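Local coordinates for protein putative ABC transporter (Thermobispora bispora, PDB 4PE6) that probably serves as the solute-binding component of an ABC transporter, likely for carbohydrate-like solutes, and holds a trihydroxybutanoic acid in its cleft, at residues Pro19-Asn25 / Pro82-Asn88; Trp32-Met36 / Met258-Ser264; Gly216-Ala220 / Arg240-Tyr244; Phe286-Ile291 / Ala309-Trp313; Thr298-Val302 / Pro335-Thr339. One frame throughout, in Å; residues are numbered along the deposited sequence. Where two conformers were deposited one is given.

Interaction 1 (Pro19-Asn25 / Pro82-Asn88); sequences PFIALSN and PDALLIN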
# COMPACT_ATOMS: atom_id res chain seq x y z
N PRO A 19 -12.86 23.36 6.99
CA PRO A 19 -11.58 22.81 7.43
C PRO A 19 -10.43 22.71 6.40
O PRO A 19 -10.65 22.51 5.21
CB PRO A 19 -11.94 21.40 7.90
CG PRO A 19 -13.34 21.16 7.45
CD PRO A 19 -13.99 22.48 7.34
N PHE A 20 -9.22 22.79 6.94
CA PHE A 20 -7.97 22.59 6.22
C PHE A 20 -7.45 21.18 6.56
O PHE A 20 -7.10 20.90 7.71
CB PHE A 20 -6.98 23.70 6.59
CG PHE A 20 -5.57 23.50 6.09
CD1 PHE A 20 -5.29 22.77 4.93
CD2 PHE A 20 -4.52 24.07 6.78
CE1 PHE A 20 -3.98 22.61 4.49
CE2 PHE A 20 -3.21 23.91 6.35
CZ PHE A 20 -2.94 23.18 5.21
N ILE A 21 -7.42 20.31 5.55
CA ILE A 21 -6.92 18.93 5.69
C ILE A 21 -5.51 18.82 5.07
O ILE A 21 -5.34 19.05 3.88
CB ILE A 21 -7.82 17.92 4.95
CG1 ILE A 21 -9.31 18.11 5.34
CG2 ILE A 21 -7.36 16.50 5.22
CD1 ILE A 21 -9.59 17.98 6.83
N ALA A 22 -4.51 18.51 5.90
CA ALA A 22 -3.14 18.35 5.44
C ALA A 22 -2.79 16.86 5.36
O ALA A 22 -3.24 16.10 6.20
CB ALA A 22 -2.21 19.06 6.41
N LEU A 23 -2.04 16.47 4.34
CA LEU A 23 -1.57 15.08 4.21
C LEU A 23 -0.05 15.06 4.11
O LEU A 23 0.56 15.71 3.22
CB LEU A 23 -2.20 14.39 3.00
CG LEU A 23 -1.96 12.88 2.86
CD1 LEU A 23 -3.07 12.24 2.02
CD2 LEU A 23 -0.60 12.54 2.27
N SER A 24 0.58 14.31 5.00
CA SER A 24 2.03 14.13 5.00
C SER A 24 2.34 12.68 4.64
O SER A 24 1.89 11.75 5.33
CB SER A 24 2.63 14.47 6.36
OG SER A 24 3.96 14.02 6.45
N ASN A 25 3.08 12.50 3.56
CA ASN A 25 3.39 11.17 3.05
C ASN A 25 4.87 10.88 3.12
O ASN A 25 5.69 11.64 2.55
CB ASN A 25 2.90 11.06 1.61
CG ASN A 25 3.36 9.79 0.94
OD1 ASN A 25 3.39 8.72 1.54
ND2 ASN A 25 3.73 9.89 -0.32
N PRO A 82 -3.51 23.34 10.16
CA PRO A 82 -4.48 22.42 9.64
C PRO A 82 -5.46 21.98 10.74
O PRO A 82 -5.11 21.90 11.91
CB PRO A 82 -3.63 21.26 9.16
CG PRO A 82 -2.48 21.23 10.14
CD PRO A 82 -2.22 22.69 10.45
N ASP A 83 -6.69 21.69 10.34
CA ASP A 83 -7.69 21.13 11.26
C ASP A 83 -7.54 19.62 11.47
O ASP A 83 -7.89 19.07 12.53
CB ASP A 83 -9.07 21.49 10.72
CG ASP A 83 -9.28 22.99 10.72
OD1 ASP A 83 -9.28 23.57 11.82
OD2 ASP A 83 -9.38 23.59 9.63
N ALA A 84 -7.07 18.95 10.43
CA ALA A 84 -6.73 17.52 10.47
C ALA A 84 -5.48 17.29 9.67
O ALA A 84 -5.21 17.99 8.67
CB ALA A 84 -7.88 16.67 9.93
N LEU A 85 -4.74 16.28 10.09
CA LEU A 85 -3.50 15.89 9.49
C LEU A 85 -3.57 14.38 9.23
O LEU A 85 -3.81 13.59 10.16
CB LEU A 85 -2.34 16.23 10.44
CG LEU A 85 -0.96 15.79 9.98
CD1 LEU A 85 -0.56 16.51 8.68
CD2 LEU A 85 0.05 16.03 11.10
N LEU A 86 -3.44 14.00 7.96
CA LEU A 86 -3.40 12.59 7.57
C LEU A 86 -1.97 12.19 7.33
O LEU A 86 -1.23 12.89 6.60
CB LEU A 86 -4.21 12.36 6.29
CG LEU A 86 -5.57 13.06 6.21
CD1 LEU A 86 -6.31 12.69 4.93
CD2 LEU A 86 -6.43 12.76 7.41
N ILE A 87 -1.55 11.08 7.93
CA ILE A 87 -0.13 10.74 7.88
C ILE A 87 0.12 9.32 7.41
O ILE A 87 -0.40 8.35 7.99
CB ILE A 87 0.57 10.88 9.25
CG1 ILE A 87 0.37 12.28 9.81
CG2 ILE A 87 2.05 10.51 9.13
CD1 ILE A 87 0.87 12.42 11.23
N ASN A 88 0.91 9.19 6.34
CA ASN A 88 1.50 7.90 5.98
C ASN A 88 2.94 7.92 6.49
O ASN A 88 3.85 8.56 5.88
CB ASN A 88 1.40 7.61 4.50
CG ASN A 88 1.75 6.16 4.15
OD1 ASN A 88 2.64 5.58 4.76
ND2 ASN A 88 1.06 5.59 3.16
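Ala22 N bonds Ala84 O, and Leu86 N bonds Ala22 O at 2.7 Å; Ser24 repeats the pattern with Leu86 O and Asn88 N. These backbone bonds join two parallel strands in register from Ile21 beside Ala84 to Asn25 beside Asn88.

At the entrance to the ladder the carboxylate of Asp83 joins in. Its OD2 takes the N-H of Phe20 through the anti lone pair, at 2.8 Å and nearly straight (168°), while Asp83 N returns a bond to Phe20 O. With an alanine here the N-H of Phe20 would probably be left without its acceptor, the start of the ladder then relying on backbone bonds to Phe20 O.

Apolar contacts fill both faces. Pro82 CB lies over the Phe20 ring, 4.1 Å from its centroid, and Ala22 CB touches Leu85 CD1 (3.8 Å). On the other face Ile21 CD1 meets Ala84 CB, and Leu23 crosses Leu86 at about a right angle.

Asn25 ND2 bonds Asn60 of neighbouring strand 55-60; Asn25 OD1 bonds Arg33 and Asn88 ND2 bonds Asp113, both ligand-pocket residues. Adjacent parallel strands ending near the ligand are characteristic of the Rossmann-like lobes of type I periplasmic binding proteins.

Interaction 2 (Trp32-Met36 / Met258-Ser264); sequences WRQTM and MSDPAQS. With LTH ((2R,3S)-2,3,4-trihydroxybutanoic acid), chain C.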
# COMPACT_ATOMS: atom_id res chain seq x y z
N TRP A 32 2.29 2.99 -6.48
CA TRP A 32 1.18 2.79 -5.55
C TRP A 32 0.96 4.09 -4.77
O TRP A 32 -0.17 4.56 -4.61
CB TRP A 32 1.49 1.58 -4.63
CG TRP A 32 0.38 1.20 -3.67
CD1 TRP A 32 -0.51 0.19 -3.82
CD2 TRP A 32 0.07 1.82 -2.40
NE1 TRP A 32 -1.38 0.16 -2.75
CE2 TRP A 32 -1.03 1.13 -1.86
CE3 TRP A 32 0.61 2.89 -1.69
CZ2 TRP A 32 -1.60 1.47 -0.64
CZ3 TRP A 32 0.07 3.23 -0.49
CH2 TRP A 32 -1.03 2.51 0.05
N ARG A 33 2.06 4.69 -4.30
CA ARG A 33 1.98 5.92 -3.52
C ARG A 33 1.50 7.08 -4.38
O ARG A 33 0.81 7.97 -3.89
CB ARG A 33 3.34 6.25 -2.92
CG ARG A 33 3.80 5.32 -1.81
CD ARG A 33 3.02 5.46 -0.50
NE ARG A 33 3.56 4.52 0.47
CZ ARG A 33 4.20 4.83 1.61
NH1 ARG A 33 4.34 6.06 2.01
NH2 ARG A 33 4.68 3.86 2.36
N GLN A 34 1.86 7.06 -5.65
CA GLN A 34 1.38 8.07 -6.58
C GLN A 34 -0.13 7.96 -6.82
O GLN A 34 -0.80 8.97 -6.88
CB GLN A 34 2.18 8.04 -7.86
CG GLN A 34 3.49 8.78 -7.64
CD GLN A 34 4.59 8.34 -8.54
OE1 GLN A 34 4.36 7.98 -9.69
NE2 GLN A 34 5.81 8.37 -8.02
N THR A 35 -0.66 6.75 -6.89
CA THR A 35 -2.10 6.58 -7.01
C THR A 35 -2.76 7.01 -5.70
O THR A 35 -3.82 7.66 -5.70
CB THR A 35 -2.47 5.14 -7.38
OG1 THR A 35 -2.02 4.85 -8.71
CG2 THR A 35 -3.98 4.94 -7.31
N MSE A 36 -2.14 6.68 -4.57
CA MSE A 36 -2.70 7.05 -3.27
C MSE A 36 -2.87 8.54 -3.15
O MSE A 36 -3.90 9.01 -2.68
CB MSE A 36 -1.78 6.48 -2.18
CG MSE A 36 -2.09 7.15 -0.86
SE MSE A 36 -0.65 6.68 0.38
CE MSE A 36 0.36 8.32 -0.01
N MSE A 258 -2.41 -6.22 -3.41
CA MSE A 258 -1.77 -5.12 -2.70
C MSE A 258 -2.78 -4.53 -1.76
O MSE A 258 -3.98 -4.81 -1.85
CB MSE A 258 -1.29 -3.98 -3.63
CG MSE A 258 -0.27 -4.44 -4.65
SE MSE A 258 0.64 -2.93 -5.53
CE MSE A 258 1.93 -2.49 -4.08
N SER A 259 -2.29 -3.73 -0.83
CA SER A 259 -3.12 -2.81 -0.07
C SER A 259 -3.84 -1.82 -0.99
O SER A 259 -3.50 -1.69 -2.19
CB SER A 259 -2.26 -2.05 0.93
OG SER A 259 -1.23 -1.32 0.26
N ASP A 260 -4.79 -1.11 -0.39
CA ASP A 260 -5.65 -0.14 -1.07
C ASP A 260 -5.06 1.25 -1.01
O ASP A 260 -4.96 1.83 0.07
CB ASP A 260 -7.03 -0.15 -0.38
CG ASP A 260 -8.01 0.87 -0.96
OD1 ASP A 260 -7.89 1.29 -2.14
OD2 ASP A 260 -8.93 1.23 -0.21
N PRO A 261 -4.66 1.81 -2.18
CA PRO A 261 -4.16 3.18 -2.18
C PRO A 261 -5.18 4.19 -1.66
O PRO A 261 -4.78 5.21 -1.11
CB PRO A 261 -3.84 3.45 -3.66
CG PRO A 261 -3.69 2.12 -4.28
CD PRO A 261 -4.61 1.20 -3.51
N ALA A 262 -6.47 3.89 -1.83
CA ALA A 262 -7.52 4.76 -1.38
C ALA A 262 -7.77 4.71 0.13
O ALA A 262 -8.74 5.26 0.60
CB ALA A 262 -8.80 4.50 -2.18
N GLN A 263 -6.89 4.09 0.90
CA GLN A 263 -6.86 4.39 2.32
C GLN A 263 -6.75 5.89 2.58
O GLN A 263 -7.26 6.36 3.59
CB GLN A 263 -5.71 3.70 3.01
CG GLN A 263 -5.92 2.21 3.22
CD GLN A 263 -4.64 1.58 3.72
OE1 GLN A 263 -4.46 1.45 4.93
NE2 GLN A 263 -3.74 1.20 2.80
N SER A 264 -6.11 6.64 1.68
CA SER A 264 -6.03 8.07 1.83
C SER A 264 -7.40 8.76 1.76
O SER A 264 -7.63 9.78 2.44
CB SER A 264 -5.08 8.67 0.77
OG SER A 264 -5.59 8.43 -0.53
O1 LTH C . 3.17 -0.09 -1.64
C1 LTH C . 3.26 0.84 -0.77
O LTH C . 3.93 1.88 -0.87
C2 LTH C . 2.37 0.73 0.50
O2 LTH C . 2.63 1.83 1.41
C3 LTH C . 2.63 -0.55 1.26
O3 LTH C . 4.00 -0.62 1.64
C4 LTH C . 1.77 -0.56 2.54
O4 LTH C . 0.39 -0.60 2.09
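With CG anti to the backbone N (chi1 -176°), Trp32 sends its indole from helix 31-49 across to the 258-264 segment, and at Ser259 OG stands between the backbone N and the carbonyl carbon (chi1 59°), which aims it at the ligand. The indole NE1 bonds Ser259 O at 2.9 Å, almost straight (171°) and in the ring plane, although it approaches from above the carbonyl plane.

Both faces of the indole are used. Pro261 CG lies over one, 3.7 Å from the five-membered ring centroid, and C2 of the trihydroxybutanoic acid lies over the opposite one; the CE of selenomethionine Met258 reaches Trp32 CD1 obliquely. An aromatic ring laid against a polyhydroxy ligand is a familiar device of sugar-binding proteins, and here it helps form the cleft of a periplasmic binding fold.

The ligand's carboxylate oxygen O lies at the edge of the Arg33 guanidinium, near its plane, and accepts from NE (3.0 Å), which also donates to O2; Ser259 OG donates to O4, and Asp113 and Asn30 add further bonds. Thr35 CG2 and Met36 CB pack on Pro261 CB, and Ser264 OG donates to Met36 O (2.8 Å), joining helices 31-49 and 263-275.

Interaction 3 (Gly216-Ala220 / Arg240-Tyr244); sequences GYGVA and RALSY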
# COMPACT_ATOMS: atom_id res chain seq x y z
N GLY A 216 6.05 -7.27 -9.63
CA GLY A 216 6.24 -8.38 -10.57
C GLY A 216 6.51 -7.98 -12.02
O GLY A 216 7.16 -8.72 -12.75
N TYR A 217 6.02 -6.83 -12.46
CA TYR A 217 6.26 -6.40 -13.86
C TYR A 217 7.73 -6.07 -14.02
O TYR A 217 8.35 -6.48 -14.98
CB TYR A 217 5.39 -5.19 -14.25
CG TYR A 217 5.59 -4.72 -15.68
CD1 TYR A 217 4.88 -5.28 -16.73
CD2 TYR A 217 6.51 -3.71 -15.97
CE1 TYR A 217 5.06 -4.84 -18.04
CE2 TYR A 217 6.71 -3.28 -17.27
CZ TYR A 217 5.98 -3.84 -18.29
OH TYR A 217 6.18 -3.39 -19.56
N GLY A 218 8.30 -5.36 -13.05
CA GLY A 218 9.73 -5.04 -13.04
C GLY A 218 10.61 -6.26 -12.88
O GLY A 218 11.65 -6.38 -13.53
N VAL A 219 10.20 -7.17 -12.03
CA VAL A 219 10.90 -8.43 -11.87
C VAL A 219 10.92 -9.19 -13.22
O VAL A 219 11.98 -9.65 -13.71
CB VAL A 219 10.26 -9.23 -10.70
CG1 VAL A 219 10.78 -10.67 -10.65
CG2 VAL A 219 10.53 -8.51 -9.39
N ALA A 220 9.77 -9.24 -13.87
CA ALA A 220 9.68 -9.90 -15.17
C ALA A 220 10.67 -9.29 -16.20
O ALA A 220 11.36 -10.03 -16.88
CB ALA A 220 8.24 -9.84 -15.67
N ARG A 240 -0.94 -1.72 -16.29
CA ARG A 240 0.14 -2.27 -17.10
C ARG A 240 0.46 -3.73 -16.73
O ARG A 240 0.69 -4.57 -17.62
CB ARG A 240 1.40 -1.41 -16.94
CG ARG A 240 2.63 -1.94 -17.69
CD ARG A 240 3.83 -1.04 -17.48
NE ARG A 240 3.57 0.31 -17.98
CZ ARG A 240 3.30 1.38 -17.24
NH1 ARG A 240 3.26 1.31 -15.90
NH2 ARG A 240 3.08 2.54 -17.85
N ALA A 241 0.48 -4.03 -15.44
CA ALA A 241 0.83 -5.39 -14.99
C ALA A 241 -0.29 -6.38 -15.32
O ALA A 241 -0.04 -7.51 -15.78
CB ALA A 241 1.12 -5.41 -13.51
N LEU A 242 -1.53 -5.96 -15.07
CA LEU A 242 -2.70 -6.78 -15.42
C LEU A 242 -2.75 -7.13 -16.91
O LEU A 242 -2.99 -8.28 -17.28
CB LEU A 242 -3.98 -6.10 -14.98
CG LEU A 242 -4.49 -6.44 -13.57
CD1 LEU A 242 -3.41 -6.78 -12.57
CD2 LEU A 242 -5.33 -5.27 -13.05
N SER A 243 -2.48 -6.13 -17.75
CA SER A 243 -2.42 -6.34 -19.20
C SER A 243 -1.28 -7.27 -19.61
O SER A 243 -1.44 -8.09 -20.53
CB SER A 243 -2.26 -5.00 -19.93
OG SER A 243 -3.23 -4.05 -19.49
N TYR A 244 -0.12 -7.13 -18.97
CA TYR A 244 1.03 -7.98 -19.26
C TYR A 244 0.72 -9.43 -18.87
O TYR A 244 1.03 -10.37 -19.61
CB TYR A 244 2.27 -7.47 -18.51
CG TYR A 244 3.48 -8.37 -18.61
CD1 TYR A 244 4.34 -8.30 -19.71
CD2 TYR A 244 3.75 -9.30 -17.61
CE1 TYR A 244 5.45 -9.13 -19.79
CE2 TYR A 244 4.85 -10.13 -17.69
CZ TYR A 244 5.69 -10.04 -18.78
OH TYR A 244 6.78 -10.87 -18.84
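Tyr217 meets Tyr244 and Arg240 between two helices, and these three side chains bury most of the surface in a contact that illustrates how aromatic rings can fill the angle between crossing helices. The short segment axes come no closer than 10.2 Å and run 57° apart; the backbones approach most nearly at Tyr217 and Ala241, whose CA atoms are 5.6 Å apart. With CG anti to the backbone N (chi1 -180°), the Tyr217 ring is laid alongside Arg240 and Tyr244.

One face of the Tyr217 ring receives the aliphatic part of Arg240. Its CD makes a CH-pi contact 3.8 Å from the ring centroid, with CG packing near CE1. The guanidinium is engaged elsewhere, in a salt bridge from Arg240 NH1 to Asp306.

The edge of Tyr217 is directed toward the face of Tyr244. This is a T-shaped pair, with centroids 5.4 Å apart and planes at 82°, in which Tyr217 CD1 also approaches Tyr244 CB (3.8 Å). Farther along Tyr244, the ring and OH meet the methyl of Ala220, with CB to OH at 3.6 Å, while Ala241 CB touches Tyr217 CB beside the helix backbone.

Strand 232-235, which lies between helix 216-226 and helix 239-247 in the chain, packs against both: its Phe235 touches Ala241 and Tyr244, and Val233 contacts Val219 of the first helix.

Interaction 4 (Phe286-Ile291 / Ala309-Trp313); sequences FPIVLI and AAWPW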
# COMPACT_ATOMS: atom_id res chain seq x y z
N PHE A 286 -9.35 -1.62 7.18
CA PHE A 286 -10.05 -1.58 5.91
C PHE A 286 -9.47 -2.66 4.97
O PHE A 286 -8.40 -3.24 5.26
CB PHE A 286 -9.92 -0.17 5.29
CG PHE A 286 -10.98 0.80 5.74
CD1 PHE A 286 -11.15 1.09 7.08
CD2 PHE A 286 -11.80 1.42 4.82
CE1 PHE A 286 -12.13 1.97 7.51
CE2 PHE A 286 -12.79 2.31 5.23
CZ PHE A 286 -12.96 2.58 6.58
N PRO A 287 -10.16 -2.95 3.86
CA PRO A 287 -9.80 -4.09 3.02
C PRO A 287 -8.70 -3.83 2.00
O PRO A 287 -8.67 -2.78 1.35
CB PRO A 287 -11.10 -4.42 2.28
CG PRO A 287 -11.80 -3.09 2.19
CD PRO A 287 -11.49 -2.43 3.50
N ILE A 288 -7.85 -4.84 1.83
CA ILE A 288 -6.86 -4.85 0.76
C ILE A 288 -7.55 -5.06 -0.61
O ILE A 288 -8.77 -5.20 -0.68
CB ILE A 288 -5.82 -5.97 0.99
CG1 ILE A 288 -6.51 -7.34 1.03
CG2 ILE A 288 -5.00 -5.71 2.26
CD1 ILE A 288 -5.54 -8.51 0.99
N VAL A 289 -6.75 -5.07 -1.68
CA VAL A 289 -7.22 -5.29 -3.05
C VAL A 289 -6.57 -6.57 -3.59
O VAL A 289 -5.43 -6.57 -4.07
CB VAL A 289 -6.89 -4.11 -4.01
CG1 VAL A 289 -7.53 -4.34 -5.36
CG2 VAL A 289 -7.35 -2.79 -3.41
N LEU A 290 -7.30 -7.67 -3.47
CA LEU A 290 -6.87 -8.96 -4.01
C LEU A 290 -7.53 -9.13 -5.39
O LEU A 290 -8.74 -9.11 -5.49
CB LEU A 290 -7.29 -10.08 -3.06
CG LEU A 290 -7.13 -11.53 -3.53
CD1 LEU A 290 -5.66 -11.91 -3.63
CD2 LEU A 290 -7.90 -12.46 -2.59
N ILE A 291 -6.72 -9.28 -6.43
CA ILE A 291 -7.22 -9.48 -7.78
C ILE A 291 -7.00 -10.93 -8.18
O ILE A 291 -5.95 -11.30 -8.66
CB ILE A 291 -6.55 -8.52 -8.78
CG1 ILE A 291 -6.78 -7.08 -8.31
CG2 ILE A 291 -7.14 -8.69 -10.18
CD1 ILE A 291 -6.05 -6.05 -9.13
N ALA A 309 -5.22 -0.33 -8.72
CA ALA A 309 -6.56 -0.64 -8.26
C ALA A 309 -6.74 -0.07 -6.86
O ALA A 309 -5.84 -0.19 -5.99
CB ALA A 309 -6.79 -2.14 -8.26
N ALA A 310 -7.90 0.54 -6.65
CA ALA A 310 -8.23 1.29 -5.44
C ALA A 310 -9.72 1.21 -5.18
O ALA A 310 -10.50 1.21 -6.12
CB ALA A 310 -7.79 2.74 -5.60
N TRP A 311 -10.15 1.10 -3.92
CA TRP A 311 -11.58 1.04 -3.65
C TRP A 311 -12.17 2.46 -3.69
O TRP A 311 -11.56 3.41 -3.17
CB TRP A 311 -11.88 0.35 -2.32
CG TRP A 311 -11.42 -1.07 -2.22
CD1 TRP A 311 -10.59 -1.59 -1.27
CD2 TRP A 311 -11.78 -2.15 -3.07
NE1 TRP A 311 -10.42 -2.95 -1.47
CE2 TRP A 311 -11.13 -3.31 -2.58
CE3 TRP A 311 -12.59 -2.27 -4.21
CZ2 TRP A 311 -11.25 -4.56 -3.19
CZ3 TRP A 311 -12.72 -3.51 -4.80
CH2 TRP A 311 -12.05 -4.64 -4.29
N PRO A 312 -13.33 2.64 -4.34
CA PRO A 312 -13.90 3.98 -4.43
C PRO A 312 -14.70 4.36 -3.18
O PRO A 312 -15.94 4.24 -3.16
CB PRO A 312 -14.80 3.89 -5.68
CG PRO A 312 -15.25 2.46 -5.68
CD PRO A 312 -14.11 1.65 -5.11
N TRP A 313 -14.01 4.82 -2.14
CA TRP A 313 -14.69 5.20 -0.91
C TRP A 313 -15.47 6.50 -1.08
O TRP A 313 -14.91 7.52 -1.49
CB TRP A 313 -13.70 5.32 0.25
CG TRP A 313 -12.96 4.08 0.48
CD1 TRP A 313 -11.67 3.84 0.15
CD2 TRP A 313 -13.47 2.88 1.07
NE1 TRP A 313 -11.33 2.56 0.48
CE2 TRP A 313 -12.42 1.94 1.04
CE3 TRP A 313 -14.71 2.50 1.60
CZ2 TRP A 313 -12.56 0.65 1.55
CZ3 TRP A 313 -14.86 1.21 2.09
CH2 TRP A 313 -13.78 0.30 2.07
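Trp311 NE1 is shared by two consecutive carbonyls: it bonds Ile288 O at 2.9 Å and, weakly, Pro287 O at 3.3 Å. Both oxygens lie at the indole edge, near its plane, yet the donor stands well above the carbonyl plane of Ile288. Val289 CG2 lies over one face of the same ring, 4.0 Å from the five-membered ring centroid.

Trp313 makes the second aromatic contact. The edge of Phe286 points at its face in a T-shaped pair with planes 69° apart, Phe286 CD2 reaching Trp313 CZ2 at 3.4 Å, while Pro287 CD sits at the indole edge. At the other end, Val289 CG1 closes on Ala309 CB (3.7 Å).

A phenylalanine in place of Trp311 would probably leave Ile288 O without this donor and uncover part of Val289. The loop is also tied to Asp260, which accepts from Trp313 NE1 and from the backbone N of Trp311.

Strand 283-290 lies in the central sheet between 122-126, to which it is parallel, and 255-258, to which it is antiparallel. The chemistry implies that both indoles give the 309-313 loop apolar surface against this strand, while their N-H groups part ways, Trp311 donating to the strand's backbone carbonyls and Trp313 to the Asp260 carboxylate.

Interaction 5 (Thr298-Val302 / Pro335-Thr339); sequences TWASV and PIPST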
# COMPACT_ATOMS: atom_id res chain seq x y z
N THR A 298 -11.99 -7.24 -15.41
CA THR A 298 -12.83 -6.17 -14.87
C THR A 298 -11.94 -4.98 -14.46
O THR A 298 -12.16 -3.85 -14.89
CB THR A 298 -13.71 -6.62 -13.67
OG1 THR A 298 -12.92 -6.64 -12.47
CG2 THR A 298 -14.31 -8.00 -13.88
N TRP A 299 -10.91 -5.23 -13.65
CA TRP A 299 -9.98 -4.16 -13.29
C TRP A 299 -9.26 -3.58 -14.51
O TRP A 299 -9.19 -2.36 -14.67
CB TRP A 299 -8.95 -4.64 -12.27
CG TRP A 299 -9.46 -4.63 -10.86
CD1 TRP A 299 -9.72 -5.72 -10.07
CD2 TRP A 299 -9.76 -3.47 -10.07
NE1 TRP A 299 -10.14 -5.30 -8.82
CE2 TRP A 299 -10.18 -3.93 -8.80
CE3 TRP A 299 -9.69 -2.10 -10.31
CZ2 TRP A 299 -10.55 -3.06 -7.78
CZ3 TRP A 299 -10.07 -1.23 -9.30
CH2 TRP A 299 -10.48 -1.71 -8.04
N ALA A 300 -8.75 -4.45 -15.37
CA ALA A 300 -8.01 -4.02 -16.56
C ALA A 300 -8.86 -3.13 -17.48
O ALA A 300 -8.32 -2.29 -18.18
CB ALA A 300 -7.48 -5.21 -17.33
N SER A 301 -10.17 -3.31 -17.46
CA SER A 301 -11.06 -2.49 -18.28
C SER A 301 -11.10 -1.06 -17.81
O SER A 301 -11.34 -0.16 -18.61
CB SER A 301 -12.47 -3.06 -18.25
OG SER A 301 -12.48 -4.34 -18.84
N VAL A 302 -10.89 -0.83 -16.51
CA VAL A 302 -11.04 0.51 -15.96
C VAL A 302 -9.72 1.23 -15.70
O VAL A 302 -9.67 2.45 -15.80
CB VAL A 302 -11.90 0.53 -14.66
CG1 VAL A 302 -13.34 0.18 -14.99
CG2 VAL A 302 -11.34 -0.39 -13.59
N PRO A 335 -17.23 -2.10 -4.43
CA PRO A 335 -17.39 -2.56 -5.79
C PRO A 335 -16.20 -2.15 -6.63
O PRO A 335 -15.59 -1.10 -6.39
CB PRO A 335 -18.65 -1.84 -6.25
CG PRO A 335 -18.63 -0.55 -5.50
CD PRO A 335 -17.87 -0.79 -4.22
N ILE A 336 -15.87 -2.98 -7.61
CA ILE A 336 -14.87 -2.61 -8.59
C ILE A 336 -15.52 -1.53 -9.42
O ILE A 336 -16.64 -1.72 -9.92
CB ILE A 336 -14.47 -3.81 -9.47
CG1 ILE A 336 -13.88 -4.93 -8.61
CG2 ILE A 336 -13.48 -3.36 -10.54
CD1 ILE A 336 -13.90 -6.30 -9.25
N PRO A 337 -14.86 -0.37 -9.56
CA PRO A 337 -15.48 0.66 -10.40
C PRO A 337 -15.55 0.19 -11.85
O PRO A 337 -14.62 -0.47 -12.31
CB PRO A 337 -14.53 1.86 -10.27
CG PRO A 337 -13.50 1.49 -9.26
CD PRO A 337 -13.51 0.00 -9.12
N SER A 338 -16.65 0.50 -12.55
CA SER A 338 -16.72 0.29 -14.01
C SER A 338 -16.36 1.59 -14.75
O SER A 338 -16.23 1.59 -15.98
CB SER A 338 -18.10 -0.22 -14.43
OG SER A 338 -19.11 0.73 -14.14
N THR A 339 -16.21 2.68 -14.00
CA THR A 339 -15.80 3.98 -14.55
C THR A 339 -14.87 4.70 -13.58
O THR A 339 -13.71 4.97 -13.90
CB THR A 339 -17.02 4.87 -14.85
OG1 THR A 339 -16.58 6.13 -15.38
CG2 THR A 339 -17.86 5.12 -13.58
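Ile336 of the C-terminal segment lies against Trp299 of helix 293-302, in the tight part of a surface contact in which an irregular tail lies across a helix of the periplasmic binding fold. The tail has no regular secondary structure, and its hold on the helix comes from apolar side-chain packing.

The tight part is centred on the indole. Ile336 CG2 stands over the six-membered ring of Trp299, 3.8 Å from its centroid and only 12° off the normal, so a methyl group meets the pi face nearly head-on. That branch is anti to the backbone N of Ile336; CG1 is anti to the carbonyl carbon (chi1 -61°), lies along the pyrrole side near Trp299 NE1, and carries CD1 to Thr298 OG1 at 3.4 Å. The threonine hydroxyl has its polar partner within its own helix, at Asp295 O, and meets the isoleucine by simple packing. Pro337 extends the coverage from another angle, its CD approaching Trp299 CH2 at 3.6 Å. Ile291 and Ala309 also touch this indole, which joins the tail to the inner part of the lobe.

Toward solvent the contact thins. Ser338 and Thr339 are exposed, both with CB directed away from the helix, and Thr339 is poorly ordered at the end of the model. Val302, by contrast, belongs with the tight part, packing closely against the tail's backbone beside Pro337: its CG1 lies 3.0 Å from Pro337 O and 3.3 Å from Ser338 C.

Overall arrangement
From the N terminus, the strand 20-25 enters interaction 1, which closes over helices 31-49 and 67-78. Interaction 2 starts inside that loop, on helix 31-49, and returns only at 258-264, so the two cross; they touch where Asn25 bonds Arg33. Interaction 3, a local loop around strand 232-235, is nested within interaction 2. Farther on, interactions 4 and 5 cross, since helix 293-302 lies between 286-291 and 309-313, and the tail at 335-339 returns to it. Interaction 4 meets interaction 2 through Met258 with Val289 and Asp260 with Trp313, while Leu242 links interaction 3 to both late contacts. Together they tie one lobe's sheet, the ligand cleft, a helix pair across the centre and the C-terminal tail.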